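Local coordinates for BH0236 protein (Bacillus halodurans, PDB 5T7A) that probably binds beta-1,3-glucan through its family 56 carbohydrate-binding module, a role linked to recognition and hydrolysis of that polysaccharide, at residues A[76-80]-A[81-85]. Sequence-based numbering, arbitrary orientation.
Sequences MTERN and GEWER
Glu78 lies across the indole of Trp83 and then bends back to the turn that joins their strands. Glu78 CB sits over one face of the Trp83 six-membered ring, 3.7 Å from its centroid and almost along the ring normal, a CH-pi contact. Glu78 CG, placed anti to the backbone N (chi1 -166°), continues over the same ring, 3.7 Å from Trp83 CZ2. A bend at chi2 (-90°) then swings the carboxylate away from the indole, and Glu78 OE2 accepts a hydrogen bond from the backbone N of Gly81 at 2.8 Å, met from above the carboxylate plane. The edge of the indole runs beside the backbone of Met76, whose CB packs against Trp83 CB at 3.8 Å.

The opposite face, with Thr77, Arg79, Glu82 and Glu84, carries a salt-bridge network. Arg79 bends at chi3 and grips Glu84 side-on: Arg79 NE donates to Glu84 OE1 at 3.0 Å from above the carboxylate plane, while Arg79 NH2 reaches Glu84 OE2 at 2.7 Å from the syn side, somewhat tilted, the two planar groups being turned 47° apart. Glu84 OE2 is shared by Arg79 and Arg40, which would probably stabilise its negative charge; in the conformer modelled here, Glu82 also pairs with Arg40.

Paired backbone hydrogen bonds join Thr77 to Glu84 and Arg79 to Glu82, bracketing the non-hydrogen-bonded pair Glu78-Trp83. This is a beta hairpin with a two-residue loop, closed by a type I' turn with Asn80-Gly81 at its centre, linking neighbouring strands 72-79 and 82-88 in the antiparallel beta fold of this carbohydrate-binding module.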
loop_
_atom_site.group_PDB
_atom_site.type_symbol
_atom_site.label_atom_id
_atom_site.label_comp_id
_atom_site.label_asym_id
_atom_site.label_seq_id
_atom_site.Cartn_x
_atom_site.Cartn_y
_atom_site.Cartn_z
ATOM N N MET A 76 8.499 -0.973 1.328
ATOM C CA MET A 76 7.696 -2.134 1.574
ATOM C C MET A 76 8.598 -3.356 1.659
ATOM O O MET A 76 9.759 -3.353 1.168
ATOM C CB MET A 76 6.602 -2.253 0.490
ATOM C CG MET A 76 5.723 -1.013 0.421
ATOM S SD MET A 76 4.323 -1.276 -0.758
ATOM C CE MET A 76 3.151 -2.124 0.250
ATOM N N THR A 77 8.053 -4.401 2.248
ATOM C CA THR A 77 8.712 -5.698 2.355
ATOM C C THR A 77 8.287 -6.623 1.263
ATOM O O THR A 77 7.105 -6.837 1.064
ATOM C CB THR A 77 8.428 -6.327 3.691
ATOM O OG1 THR A 77 8.879 -5.415 4.722
ATOM C CG2 THR A 77 9.226 -7.661 3.802
ATOM N N GLU A 78 9.245 -7.221 0.563
ATOM C CA GLU A 78 8.954 -8.139 -0.531
ATOM C C GLU A 78 8.727 -9.533 -0.024
ATOM O O GLU A 78 9.501 -10.027 0.787
ATOM C CB GLU A 78 10.111 -8.168 -1.539
ATOM C CG GLU A 78 9.824 -8.828 -2.894
ATOM C CD GLU A 78 10.101 -10.324 -2.958
ATOM O OE1 GLU A 78 10.744 -10.875 -2.024
ATOM O OE2 GLU A 78 9.686 -10.954 -3.955
ATOM N N ARG A 79 7.705 -10.194 -0.548
ATOM C CA ARG A 79 7.476 -11.567 -0.226
ATOM C C ARG A 79 6.807 -12.222 -1.442
ATOM O O ARG A 79 5.715 -11.832 -1.799
ATOM C CB ARG A 79 6.549 -11.657 0.994
ATOM C CG ARG A 79 6.285 -13.061 1.535
ATOM C CD ARG A 79 5.508 -13.093 2.856
ATOM N NE ARG A 79 4.155 -12.482 2.788
ATOM C CZ ARG A 79 3.044 -13.080 2.324
ATOM N NH1 ARG A 79 3.054 -14.347 1.877
ATOM N NH2 ARG A 79 1.893 -12.415 2.324
ATOM N N ASN A 80 7.487 -13.184 -2.057
ATOM C CA ASN A 80 6.939 -13.936 -3.194
ATOM C C ASN A 80 6.407 -13.089 -4.286
ATOM O O ASN A 80 5.327 -13.353 -4.843
ATOM C CB ASN A 80 5.866 -14.886 -2.748
ATOM C CG ASN A 80 6.409 -15.940 -1.829
ATOM O OD1 ASN A 80 7.587 -16.359 -1.962
ATOM N ND2 ASN A 80 5.575 -16.370 -0.867
ATOM N N GLY A 81 7.151 -12.047 -4.589
ATOM C CA GLY A 81 6.783 -11.196 -5.726
ATOM C C GLY A 81 5.749 -10.107 -5.428
ATOM O O GLY A 81 5.389 -9.345 -6.362
ATOM N N GLU A 82 5.297 -10.036 -4.175
ATOM C CA GLU A 82 4.351 -9.032 -3.687
ATOM C C GLU A 82 5.121 -8.159 -2.747
ATOM O O GLU A 82 6.254 -8.515 -2.404
ATOM C CB GLU A 82 3.197 -9.677 -2.925
ATOM C CG GLU A 82 2.298 -10.569 -3.738
ATOM C CD GLU A 82 1.057 -10.899 -2.976
ATOM O OE1 GLU A 82 -0.010 -10.446 -3.380
ATOM O OE2 GLU A 82 1.120 -11.539 -1.903
ATOM N N TRP A 83 4.531 -7.037 -2.342
ATOM C CA TRP A 83 5.161 -6.069 -1.424
ATOM C C TRP A 83 4.104 -5.693 -0.381
ATOM O O TRP A 83 2.928 -5.453 -0.683
ATOM C CB TRP A 83 5.661 -4.884 -2.147
ATOM C CG TRP A 83 6.687 -5.180 -3.169
ATOM C CD1 TRP A 83 6.505 -5.744 -4.414
ATOM C CD2 TRP A 83 8.093 -5.005 -3.023
ATOM N NE1 TRP A 83 7.698 -5.883 -5.034
ATOM C CE2 TRP A 83 8.693 -5.495 -4.184
ATOM C CE3 TRP A 83 8.900 -4.491 -2.015
ATOM C CZ2 TRP A 83 10.065 -5.439 -4.375
ATOM C CZ3 TRP A 83 10.283 -4.479 -2.228
ATOM C CH2 TRP A 83 10.814 -4.950 -3.400
ATOM N N GLU A 84 4.526 -5.616 0.876
ATOM C CA GLU A 84 3.589 -5.416 1.992
ATOM C C GLU A 84 4.079 -4.392 2.980
ATOM O O GLU A 84 5.311 -4.240 3.170
ATOM C CB GLU A 84 3.420 -6.702 2.778
ATOM C CG GLU A 84 2.757 -7.756 1.943
ATOM C CD GLU A 84 2.605 -9.118 2.635
ATOM O OE1 GLU A 84 3.607 -9.589 3.289
ATOM O OE2 GLU A 84 1.520 -9.741 2.433
ATOM N N ARG A 85 3.124 -3.711 3.602
ATOM C CA ARG A 85 3.383 -2.871 4.766
ATOM C C ARG A 85 2.188 -3.067 5.724
ATOM O O ARG A 85 1.061 -2.739 5.401
ATOM C CB ARG A 85 3.573 -1.420 4.398
ATOM C CG ARG A 85 3.659 -0.482 5.585
ATOM C CD ARG A 85 4.977 -0.524 6.251
ATOM N NE ARG A 85 4.902 0.258 7.505
ATOM C CZ ARG A 85 5.943 0.323 8.317
ATOM N NH1 ARG A 85 7.079 -0.258 7.961
ATOM N NH2 ARG A 85 5.821 0.989 9.467
HETATM O O HOH W 1 7.059 -3.770 5.499
HETATM O O HOH W 2 6.145 -8.803 3.125
HETATM O O HOH W 3 3.307 -12.960 -1.121
#